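Local coordinates for putative uncharacterized protein (Lodderomyces elongisporus, PDB 4IVF), which probably acts as a glutathione S-transferase of the Ure2p-like group and binds two glutathione molecules per subunit, at residues K91-A99 and V170-F179; G119-F130 and W184-E192. All coordinates share one frame; numbering follows the deposited sequence.

Contact 1. Residues K91-A99 and V170-F179; sequences KEHKFSYPA and VGDRYTVADF
The interdomain linker of the glutathione transferase fold, running from helix 78-89 to helix 102-131, packs here on the turn and N-cap that start helix 176-185, where Tyr97 and Arg173 make the central pair. The Arg173 guanidinium lies flat on one face of the Tyr97 ring, centres 4.0 Å apart and planes 21° from parallel, with CZ 3.3 Å from Tyr97 CE1; Arg173 CD sits over the same face in a CH-pi contact. A bend at chi3 (61°) folds the arginine back over the ring and leaves NH1 to donate to Ser96 O at 3.2 Å. Its NE and NH2 grip a single oxygen of Asp172 side-on, NH2 at 2.8 Å from OD1, which, with the Ser96 bond, fixes the rotation of the guanidinium over the ring. At the far end of the ring, Tyr97 OH donates to Val170 O (2.9 Å) and accepts a weak bond from Asp172 N, pinning the type II' turn 170-173. Phe95 O takes a CA-H contact from Thr175, and a water links it to Val176 N. Thr175 and Asp178 form the capping box: Asp178 OD1 accepts from Thr175 N at 2.9 Å, nearly straight at 172°, while Ala177 N gives Thr175 OG1 a weak bond. Asp172 probably offsets part of the arginine's charge where it stacks on a ring whose hydroxyl is bonded to the turn.

Contact 2. Residues G119-F130 and W184-E192; sequences GPIQGQANHFVF and WAYRLSRLE. With GSH (glutathione), chain T.
The side chain of Trp184 packs as a knob into a hole on helix 102-131 formed by Gly119, Gln122, Gly123 and Asn126. With CG anti to the carbonyl carbon, the indole extends across the helix: Gly119 CA lies over the face of its five-membered ring, 3.8 Å from the centroid, and Gly119 O meets the same system near CH2. The two glycines allow this closeness and also leave room for glutathione, whose O2 approaches Gly123 CA to 3.2 Å and whose O31 is 3.4 Å from Trp184 CZ2. Gly119, Pro120, Gly123, His127 and Trp184 belong to this glutathione pocket, which Asn17 and Arg57, with Arg142 of the second subunit, complete. Gln122 keeps CG anti to its N (chi1 -173°) and stays extended beyond it, sliding antiparallel past the indole with its amide carbon at the ring edge, CD to Trp184 CE3 3.4 Å. The amide plane is turned 69° from the ring. This reach brings NE2 to Trp184 O at 2.9 Å, with an N-H...O angle of 143°; Arg187 N bonds the same oxygen from the opposite face of its plane. NE2 also donates to a water that in turn bonds Asn126 OD1 and Arg187 O, while Gln122 OE1 is taken by Tyr151. Farther along, Leu191 runs across Asn126, its CD2 3.5 Å from OD1, and the same methyl touches Phe130 CE2 and Val129 CG2. Phe130 turns its edge to Arg190 O, and the Arg187 and Arg190 guanidinium groups lie face to face. Trp184 NE1 is bonded to Asn17 of helix 16-27, and helix 137-159 packs against Ile121 and Ala125; Gln124 OE1 and His127 NE2 are hydrogen-bonded to Tyr143 and Tyr138 of the second subunit.

How the contacts relate
The segments alternate along the chain, 91-99, 119-130, 170-179, then 184-192, so the two contacts cross in sequence. Both draw on helix 176-185: contact 1 lies at its start and contact 2 at its C-terminal part and in the residues that follow. Helix 102-131 follows the linker of contact 1 and supplies the other side of contact 2. Their centres are 26 Å apart, on opposite sides of the chain's centre, and they do not touch, the nearest atoms being about 6 Å apart. Contact 1 thus ties the interdomain linker to the all-helical C-terminal domain, whereas contact 2 shapes the wall of a glutathione pocket close to the partner subunit.

Contact 1. Residues K91-A99 and V170-F179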
loop_
_atom_site.group_PDB
_atom_site.type_symbol
_atom_site.label_atom_id
_atom_site.label_comp_id
_atom_site.label_asym_id
_atom_site.label_seq_id
_atom_site.Cartn_x
_atom_site.Cartn_y
_atom_site.Cartn_z
ATOM N N LYS F 91 19.009 -11.972 -2.203
ATOM C CA LYS F 91 20.032 -11.544 -1.263
ATOM C C LYS F 91 21.258 -11.004 -2.003
ATOM O O LYS F 91 22.103 -10.334 -1.416
ATOM C CB LYS F 91 20.399 -12.691 -0.323
ATOM C CG LYS F 91 19.234 -13.160 0.552
ATOM C CD LYS F 91 19.689 -14.159 1.603
ATOM C CE LYS F 91 18.554 -14.550 2.537
ATOM N NZ LYS F 91 17.807 -13.365 3.019
ATOM N N GLU F 92 21.327 -11.292 -3.300
ATOM C CA GLU F 92 22.386 -10.795 -4.167
ATOM C C GLU F 92 22.104 -9.364 -4.632
ATOM O O GLU F 92 22.949 -8.732 -5.263
ATOM C CB GLU F 92 22.556 -11.712 -5.380
ATOM C CG GLU F 92 22.807 -13.178 -5.045
ATOM C CD GLU F 92 24.277 -13.498 -4.822
ATOM O OE1 GLU F 92 25.130 -12.613 -5.061
ATOM O OE2 GLU F 92 24.583 -14.641 -4.412
ATOM N N HIS F 93 20.910 -8.861 -4.330
ATOM C CA HIS F 93 20.581 -7.460 -4.597
ATOM C C HIS F 93 20.625 -7.098 -6.079
ATOM O O HIS F 93 21.036 -5.997 -6.446
ATOM C CB HIS F 93 21.484 -6.531 -3.774
ATOM C CG HIS F 93 21.306 -6.698 -2.300
ATOM N ND1 HIS F 93 22.343 -7.013 -1.454
ATOM C CD2 HIS F 93 20.196 -6.631 -1.526
ATOM C CE1 HIS F 93 21.886 -7.115 -0.219
ATOM N NE2 HIS F 93 20.587 -6.887 -0.235
ATOM N N LYS F 94 20.196 -8.034 -6.923
ATOM C CA LYS F 94 20.104 -7.801 -8.358
ATOM C C LYS F 94 18.871 -6.964 -8.703
ATOM O O LYS F 94 18.803 -6.340 -9.761
ATOM C CB LYS F 94 20.059 -9.132 -9.114
ATOM C CG LYS F 94 21.392 -9.866 -9.164
ATOM C CD LYS F 94 21.328 -11.059 -10.115
ATOM C CE LYS F 94 22.683 -11.749 -10.262
ATOM N NZ LYS F 94 23.095 -12.455 -9.016
ATOM N N PHE F 95 17.902 -6.953 -7.802
ATOM C CA PHE F 95 16.644 -6.263 -8.032
ATOM C C PHE F 95 16.160 -5.627 -6.744
ATOM O O PHE F 95 14.958 -5.483 -6.531
ATOM C CB PHE F 95 15.578 -7.244 -8.547
ATOM C CG PHE F 95 15.964 -7.944 -9.816
ATOM C CD1 PHE F 95 15.809 -7.318 -11.041
ATOM C CD2 PHE F 95 16.484 -9.226 -9.785
ATOM C CE1 PHE F 95 16.167 -7.962 -12.214
ATOM C CE2 PHE F 95 16.851 -9.873 -10.954
ATOM C CZ PHE F 95 16.692 -9.244 -12.168
ATOM N N SER F 96 17.100 -5.278 -5.877
ATOM C CA SER F 96 16.778 -4.709 -4.570
ATOM C C SER F 96 18.030 -4.121 -3.973
ATOM O O SER F 96 19.137 -4.383 -4.439
ATOM C CB SER F 96 16.202 -5.775 -3.620
ATOM O OG SER F 96 17.125 -6.833 -3.403
ATOM N N TYR F 97 17.854 -3.321 -2.933
ATOM C CA TYR F 97 18.975 -2.674 -2.273
ATOM C C TYR F 97 19.152 -3.251 -0.880
ATOM O O TYR F 97 18.206 -3.783 -0.314
ATOM C CB TYR F 97 18.726 -1.173 -2.204
ATOM C CG TYR F 97 18.846 -0.518 -3.552
ATOM C CD1 TYR F 97 20.082 -0.086 -4.019
ATOM C CD2 TYR F 97 17.731 -0.349 -4.372
ATOM C CE1 TYR F 97 20.210 0.499 -5.244
ATOM C CE2 TYR F 97 17.851 0.237 -5.608
ATOM C CZ TYR F 97 19.099 0.668 -6.039
ATOM O OH TYR F 97 19.249 1.258 -7.277
ATOM N N PRO F 98 20.370 -3.158 -0.327
ATOM C CA PRO F 98 20.600 -3.679 1.023
ATOM C C PRO F 98 19.671 -3.025 2.034
ATOM O O PRO F 98 19.433 -1.813 1.962
ATOM C CB PRO F 98 22.050 -3.276 1.309
ATOM C CG PRO F 98 22.690 -3.252 -0.042
ATOM C CD PRO F 98 21.620 -2.721 -0.972
ATOM N N ALA F 99 19.159 -3.829 2.960
ATOM C CA ALA F 99 18.250 -3.354 3.998
ATOM C C ALA F 99 18.900 -2.240 4.815
ATOM O O ALA F 99 20.081 -2.311 5.133
ATOM C CB ALA F 99 17.838 -4.513 4.902
ATOM N N VAL F 170 14.290 3.628 -8.952
ATOM C CA VAL F 170 15.312 3.851 -7.925
ATOM C C VAL F 170 16.696 3.379 -8.355
ATOM O O VAL F 170 16.904 2.197 -8.629
ATOM C CB VAL F 170 14.952 3.188 -6.579
ATOM C CG1 VAL F 170 16.006 3.512 -5.537
ATOM C CG2 VAL F 170 13.595 3.649 -6.099
ATOM N N GLY F 171 17.639 4.317 -8.408
ATOM C CA GLY F 171 19.033 4.009 -8.681
ATOM C C GLY F 171 19.340 3.354 -10.016
ATOM O O GLY F 171 18.855 3.788 -11.066
ATOM N N ASP F 172 20.145 2.297 -9.966
ATOM C CA ASP F 172 20.643 1.628 -11.165
ATOM C C ASP F 172 20.060 0.232 -11.383
ATOM O O ASP F 172 20.647 -0.592 -12.069
ATOM C CB ASP F 172 22.169 1.522 -11.094
ATOM C CG ASP F 172 22.647 0.729 -9.879
ATOM O OD1 ASP F 172 21.852 0.512 -8.940
ATOM O OD2 ASP F 172 23.832 0.326 -9.860
ATOM N N ARG F 173 18.912 -0.051 -10.801
ATOM C CA ARG F 173 18.343 -1.375 -10.993
ATOM C C ARG F 173 16.826 -1.342 -10.910
ATOM O O ARG F 173 16.251 -0.468 -10.266
ATOM C CB ARG F 173 18.925 -2.363 -9.970
ATOM C CG ARG F 173 18.387 -2.197 -8.552
ATOM C CD ARG F 173 19.379 -2.697 -7.499
ATOM N NE ARG F 173 20.617 -1.928 -7.571
ATOM C CZ ARG F 173 21.658 -2.073 -6.757
ATOM N NH1 ARG F 173 21.630 -2.959 -5.767
ATOM N NH2 ARG F 173 22.731 -1.315 -6.939
ATOM N N TYR F 174 16.178 -2.287 -11.582
ATOM C CA TYR F 174 14.752 -2.506 -11.361
ATOM C C TYR F 174 14.562 -3.038 -9.953
ATOM O O TYR F 174 15.350 -3.846 -9.470
ATOM C CB TYR F 174 14.178 -3.506 -12.365
ATOM C CG TYR F 174 14.138 -3.001 -13.787
ATOM C CD1 TYR F 174 13.380 -1.884 -14.125
ATOM C CD2 TYR F 174 14.842 -3.651 -14.800
ATOM C CE1 TYR F 174 13.332 -1.419 -15.431
ATOM C CE2 TYR F 174 14.804 -3.191 -16.109
ATOM C CZ TYR F 174 14.043 -2.077 -16.414
ATOM O OH TYR F 174 13.982 -1.617 -17.706
ATOM N N THR F 175 13.540 -2.546 -9.276
ATOM C CA THR F 175 13.183 -3.044 -7.963
ATOM C C THR F 175 11.715 -3.480 -7.973
ATOM O O THR F 175 11.052 -3.432 -9.020
ATOM C CB THR F 175 13.366 -1.955 -6.899
ATOM O OG1 THR F 175 12.583 -0.805 -7.260
ATOM C CG2 THR F 175 14.848 -1.569 -6.772
ATOM N N VAL F 176 11.203 -3.879 -6.809
ATOM C CA VAL F 176 9.807 -4.298 -6.712
ATOM C C VAL F 176 8.886 -3.124 -7.044
ATOM O O VAL F 176 7.752 -3.316 -7.467
ATOM C CB VAL F 176 9.450 -4.874 -5.306
ATOM C CG1 VAL F 176 10.114 -6.228 -5.079
ATOM C CG2 VAL F 176 9.839 -3.904 -4.202
ATOM N N ALA F 177 9.374 -1.903 -6.857
ATOM C CA ALA F 177 8.549 -0.744 -7.155
ATOM C C ALA F 177 8.244 -0.682 -8.654
ATOM O O ALA F 177 7.110 -0.442 -9.051
ATOM C CB ALA F 177 9.211 0.539 -6.667
ATOM N N ASP F 178 9.249 -0.929 -9.485
ATOM C CA ASP F 178 9.033 -0.976 -10.932
ATOM C C ASP F 178 8.095 -2.123 -11.313
ATOM O O ASP F 178 7.187 -1.962 -12.125
ATOM C CB ASP F 178 10.361 -1.137 -11.676
ATOM C CG ASP F 178 11.362 -0.056 -11.329
ATOM O OD1 ASP F 178 12.081 -0.205 -10.320
ATOM O OD2 ASP F 178 11.428 0.948 -12.062
ATOM N N PHE F 179 8.320 -3.295 -10.739
ATOM C CA PHE F 179 7.506 -4.438 -11.113
ATOM C C PHE F 179 6.062 -4.272 -10.673
ATOM O O PHE F 179 5.152 -4.681 -11.380
ATOM C CB PHE F 179 8.146 -5.735 -10.636
ATOM C CG PHE F 179 9.460 -6.018 -11.307
ATOM C CD1 PHE F 179 9.509 -6.257 -12.671
ATOM C CD2 PHE F 179 10.644 -6.003 -10.588
ATOM C CE1 PHE F 179 10.712 -6.503 -13.312
ATOM C CE2 PHE F 179 11.849 -6.240 -11.213
ATOM C CZ PHE F 179 11.887 -6.491 -12.588
HETATM O O HOH W 1 13.160 -4.490 -4.798
#

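Contact 2. Residues G119-F130 and W184-E192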
loop_
_atom_site.group_PDB
_atom_site.type_symbol
_atom_site.label_atom_id
_atom_site.label_comp_id
_atom_site.label_asym_id
_atom_site.label_seq_id
_atom_site.Cartn_x
_atom_site.Cartn_y
_atom_site.Cartn_z
ATOM N N GLY F 119 -2.733 1.464 -8.009
ATOM C CA GLY F 119 -3.707 0.378 -8.072
ATOM C C GLY F 119 -5.125 0.751 -7.650
ATOM O O GLY F 119 -6.059 0.604 -8.423
ATOM N N PRO F 120 -5.297 1.236 -6.411
ATOM C CA PRO F 120 -6.643 1.625 -5.982
ATOM C C PRO F 120 -7.332 2.623 -6.908
ATOM O O PRO F 120 -8.509 2.430 -7.202
ATOM C CB PRO F 120 -6.401 2.243 -4.595
ATOM C CG PRO F 120 -5.216 1.468 -4.070
ATOM C CD PRO F 120 -4.332 1.280 -5.295
ATOM N N ILE F 121 -6.631 3.660 -7.359
ATOM C CA ILE F 121 -7.261 4.680 -8.195
ATOM C C ILE F 121 -7.568 4.183 -9.621
ATOM O O ILE F 121 -8.656 4.415 -10.144
ATOM C CB ILE F 121 -6.424 5.983 -8.228
ATOM C CG1 ILE F 121 -6.462 6.667 -6.856
ATOM C CG2 ILE F 121 -6.902 6.927 -9.335
ATOM C CD1 ILE F 121 -7.868 6.998 -6.359
ATOM N N GLN F 122 -6.612 3.502 -10.239
ATOM C CA GLN F 122 -6.814 2.988 -11.582
ATOM C C GLN F 122 -7.867 1.861 -11.561
ATOM O O GLN F 122 -8.563 1.615 -12.550
ATOM C CB GLN F 122 -5.496 2.488 -12.176
ATOM C CG GLN F 122 -5.602 2.104 -13.642
ATOM C CD GLN F 122 -4.263 1.754 -14.279
ATOM O OE1 GLN F 122 -3.198 2.158 -13.799
ATOM N NE2 GLN F 122 -4.313 1.002 -15.369
ATOM N N GLY F 123 -7.975 1.185 -10.422
ATOM C CA GLY F 123 -8.973 0.148 -10.249
ATOM C C GLY F 123 -10.362 0.739 -10.176
ATOM O O GLY F 123 -11.312 0.132 -10.652
ATOM N N GLN F 124 -10.484 1.938 -9.602
ATOM C CA GLN F 124 -11.789 2.595 -9.527
ATOM C C GLN F 124 -12.228 3.032 -10.907
ATOM O O GLN F 124 -13.393 2.877 -11.276
ATOM C CB GLN F 124 -11.782 3.799 -8.595
ATOM C CG GLN F 124 -11.462 3.474 -7.160
ATOM C CD GLN F 124 -12.053 2.148 -6.724
ATOM O OE1 GLN F 124 -13.276 1.988 -6.664
ATOM N NE2 GLN F 124 -11.179 1.181 -6.427
ATOM N N ALA F 125 -11.284 3.577 -11.663
ATOM C CA ALA F 125 -11.545 3.978 -13.035
ATOM C C ALA F 125 -12.021 2.780 -13.849
ATOM O O ALA F 125 -12.979 2.874 -14.612
ATOM C CB ALA F 125 -10.289 4.602 -13.661
ATOM N N ASN F 126 -11.336 1.656 -13.679
ATOM C CA ASN F 126 -11.695 0.434 -14.368
ATOM C C ASN F 126 -13.105 0.022 -13.969
ATOM O O ASN F 126 -13.904 -0.393 -14.812
ATOM C CB ASN F 126 -10.706 -0.680 -14.034
ATOM C CG ASN F 126 -9.466 -0.643 -14.905
ATOM O OD1 ASN F 126 -9.320 0.230 -15.760
ATOM N ND2 ASN F 126 -8.554 -1.591 -14.682
ATOM N N HIS F 127 -13.419 0.161 -12.685
ATOM C CA HIS F 127 -14.768 -0.164 -12.242
ATOM C C HIS F 127 -15.824 0.710 -12.917
ATOM O O HIS F 127 -16.824 0.205 -13.396
ATOM C CB HIS F 127 -14.929 -0.077 -10.725
ATOM C CG HIS F 127 -16.359 -0.150 -10.291
ATOM N ND1 HIS F 127 -17.052 -1.339 -10.223
ATOM C CD2 HIS F 127 -17.244 0.823 -9.964
ATOM C CE1 HIS F 127 -18.296 -1.099 -9.848
ATOM N NE2 HIS F 127 -18.436 0.203 -9.675
ATOM N N PHE F 128 -15.596 2.019 -12.966
ATOM C CA PHE F 128 -16.614 2.931 -13.489
ATOM C C PHE F 128 -16.814 2.823 -14.991
ATOM O O PHE F 128 -17.866 3.178 -15.520
ATOM C CB PHE F 128 -16.356 4.374 -13.046
ATOM C CG PHE F 128 -16.806 4.642 -11.639
ATOM C CD1 PHE F 128 -18.136 4.944 -11.369
ATOM C CD2 PHE F 128 -15.919 4.548 -10.578
ATOM C CE1 PHE F 128 -18.568 5.171 -10.077
ATOM C CE2 PHE F 128 -16.346 4.771 -9.273
ATOM C CZ PHE F 128 -17.678 5.086 -9.026
ATOM N N VAL F 129 -15.814 2.282 -15.665
ATOM C CA VAL F 129 -15.853 2.164 -17.105
ATOM C C VAL F 129 -16.381 0.800 -17.544
ATOM O O VAL F 129 -17.186 0.720 -18.465
ATOM C CB VAL F 129 -14.446 2.415 -17.718
ATOM C CG1 VAL F 129 -14.384 1.895 -19.143
ATOM C CG2 VAL F 129 -14.098 3.902 -17.666
ATOM N N PHE F 130 -15.926 -0.265 -16.887
ATOM C CA PHE F 130 -16.206 -1.631 -17.341
ATOM C C PHE F 130 -17.215 -2.414 -16.512
ATOM O O PHE F 130 -17.861 -3.298 -17.044
ATOM C CB PHE F 130 -14.931 -2.465 -17.401
ATOM C CG PHE F 130 -13.876 -1.881 -18.270
ATOM C CD1 PHE F 130 -14.022 -1.881 -19.644
ATOM C CD2 PHE F 130 -12.732 -1.327 -17.713
ATOM C CE1 PHE F 130 -13.055 -1.339 -20.457
ATOM C CE2 PHE F 130 -11.754 -0.779 -18.525
ATOM C CZ PHE F 130 -11.917 -0.785 -19.902
ATOM N N TRP F 184 0.077 -2.707 -13.566
ATOM C CA TRP F 184 -1.021 -1.780 -13.830
ATOM C C TRP F 184 -0.826 -0.914 -15.063
ATOM O O TRP F 184 -1.807 -0.509 -15.704
ATOM C CB TRP F 184 -1.268 -0.889 -12.616
ATOM C CG TRP F 184 -2.111 -1.573 -11.570
ATOM C CD1 TRP F 184 -1.672 -2.304 -10.505
ATOM C CD2 TRP F 184 -3.540 -1.593 -11.512
ATOM N NE1 TRP F 184 -2.746 -2.785 -9.782
ATOM C CE2 TRP F 184 -3.904 -2.361 -10.380
ATOM C CE3 TRP F 184 -4.552 -1.026 -12.299
ATOM C CZ2 TRP F 184 -5.236 -2.574 -10.015
ATOM C CZ3 TRP F 184 -5.887 -1.248 -11.939
ATOM C CH2 TRP F 184 -6.213 -2.018 -10.809
ATOM N N ALA F 185 0.431 -0.613 -15.383
ATOM C CA ALA F 185 0.751 0.139 -16.596
ATOM C C ALA F 185 0.266 -0.661 -17.804
ATOM O O ALA F 185 -0.193 -0.110 -18.801
ATOM C CB ALA F 185 2.254 0.388 -16.688
ATOM N N TYR F 186 0.370 -1.976 -17.685
ATOM C CA TYR F 186 -0.078 -2.893 -18.709
ATOM C C TYR F 186 -1.569 -2.704 -19.023
ATOM O O TYR F 186 -2.012 -2.983 -20.134
ATOM C CB TYR F 186 0.201 -4.315 -18.232
ATOM C CG TYR F 186 -0.144 -5.386 -19.220
ATOM C CD1 TYR F 186 0.684 -5.650 -20.298
ATOM C CD2 TYR F 186 -1.295 -6.147 -19.071
ATOM C CE1 TYR F 186 0.366 -6.639 -21.213
ATOM C CE2 TYR F 186 -1.616 -7.140 -19.977
ATOM C CZ TYR F 186 -0.786 -7.383 -21.041
ATOM O OH TYR F 186 -1.112 -8.371 -21.943
ATOM N N ARG F 187 -2.328 -2.202 -18.049
ATOM C CA ARG F 187 -3.779 -2.072 -18.189
ATOM C C ARG F 187 -4.254 -0.711 -18.725
ATOM O O ARG F 187 -5.457 -0.518 -18.945
ATOM C CB ARG F 187 -4.463 -2.358 -16.852
ATOM C CG ARG F 187 -4.739 -3.826 -16.570
ATOM C CD ARG F 187 -5.993 -4.274 -17.288
ATOM N NE ARG F 187 -6.491 -5.529 -16.747
ATOM C CZ ARG F 187 -6.092 -6.729 -17.153
ATOM N NH1 ARG F 187 -5.173 -6.846 -18.109
ATOM N NH2 ARG F 187 -6.616 -7.817 -16.602
ATOM N N LEU F 188 -3.323 0.221 -18.933
ATOM C CA LEU F 188 -3.671 1.555 -19.419
ATOM C C LEU F 188 -4.311 1.518 -20.799
ATOM O O LEU F 188 -5.160 2.345 -21.123
ATOM C CB LEU F 188 -2.439 2.469 -19.443
ATOM C CG LEU F 188 -1.974 3.059 -18.098
ATOM C CD1 LEU F 188 -0.709 3.934 -18.255
ATOM C CD2 LEU F 188 -3.092 3.863 -17.443
ATOM N N SER F 189 -3.902 0.557 -21.616
ATOM C CA SER F 189 -4.416 0.457 -22.972
ATOM C C SER F 189 -5.928 0.233 -23.001
ATOM O O SER F 189 -6.596 0.707 -23.914
ATOM C CB SER F 189 -3.703 -0.655 -23.738
ATOM O OG SER F 189 -3.944 -1.917 -23.133
ATOM N N ARG F 190 -6.469 -0.474 -22.007
ATOM C CA ARG F 190 -7.913 -0.716 -21.950
ATOM C C ARG F 190 -8.711 0.581 -21.805
ATOM O O ARG F 190 -9.850 0.689 -22.306
ATOM C CB ARG F 190 -8.275 -1.687 -20.821
ATOM C CG ARG F 190 -7.729 -3.091 -21.021
ATOM C CD ARG F 190 -8.376 -4.095 -20.073
ATOM N NE ARG F 190 -7.846 -5.441 -20.280
ATOM C CZ ARG F 190 -8.307 -6.530 -19.671
ATOM N NH1 ARG F 190 -9.308 -6.429 -18.807
ATOM N NH2 ARG F 190 -7.780 -7.723 -19.934
ATOM N N LEU F 191 -8.118 1.558 -21.125
ATOM C CA LEU F 191 -8.740 2.871 -20.967
ATOM C C LEU F 191 -8.369 3.827 -22.113
ATOM O O LEU F 191 -8.687 5.012 -22.067
ATOM C CB LEU F 191 -8.336 3.501 -19.637
ATOM C CG LEU F 191 -8.657 2.742 -18.345
ATOM C CD1 LEU F 191 -7.903 3.382 -17.180
ATOM C CD2 LEU F 191 -10.171 2.682 -18.065
ATOM N N GLU F 192 -7.703 3.306 -23.135
ATOM C CA GLU F 192 -7.200 4.138 -24.232
ATOM C C GLU F 192 -6.275 5.258 -23.752
ATOM O O GLU F 192 -6.183 6.318 -24.365
ATOM C CB GLU F 192 -8.342 4.679 -25.097
ATOM C CG GLU F 192 -9.120 3.567 -25.725
ATOM C CD GLU F 192 -10.190 4.018 -26.687
ATOM O OE1 GLU F 192 -10.665 5.171 -26.623
ATOM O OE2 GLU F 192 -10.567 3.183 -27.519
HETATM N N1 GSH T . -14.218 -5.706 -5.617
HETATM C CA1 GSH T . -13.974 -5.041 -6.874
HETATM C C1 GSH T . -14.990 -4.004 -7.097
HETATM O O11 GSH T . -15.825 -3.746 -6.199
HETATM O O12 GSH T . -15.019 -3.362 -8.169
HETATM C CB1 GSH T . -13.891 -6.039 -8.034
HETATM C CG1 GSH T . -12.938 -5.564 -9.070
HETATM C CD1 GSH T . -11.479 -5.645 -8.619
HETATM O OE1 GSH T . -11.118 -6.424 -7.723
HETATM N N2 GSH T . -10.429 -4.774 -9.266
HETATM C CA2 GSH T . -9.046 -4.856 -8.823
HETATM C C2 GSH T . -8.672 -3.591 -8.103
HETATM O O2 GSH T . -9.194 -2.532 -8.424
HETATM C CB2 GSH T . -8.159 -4.992 -9.977
HETATM S SG2 GSH T . -8.636 -6.362 -10.971
HETATM N N3 GSH T . -7.683 -3.602 -7.039
HETATM C CA3 GSH T . -7.353 -2.353 -6.383
HETATM C C3 GSH T . -5.935 -2.343 -5.972
HETATM O O31 GSH T . -5.069 -3.001 -6.601
HETATM O O32 GSH T . -5.604 -1.663 -4.961
HETATM O O HOH W 2 -6.712 0.096 -16.555
#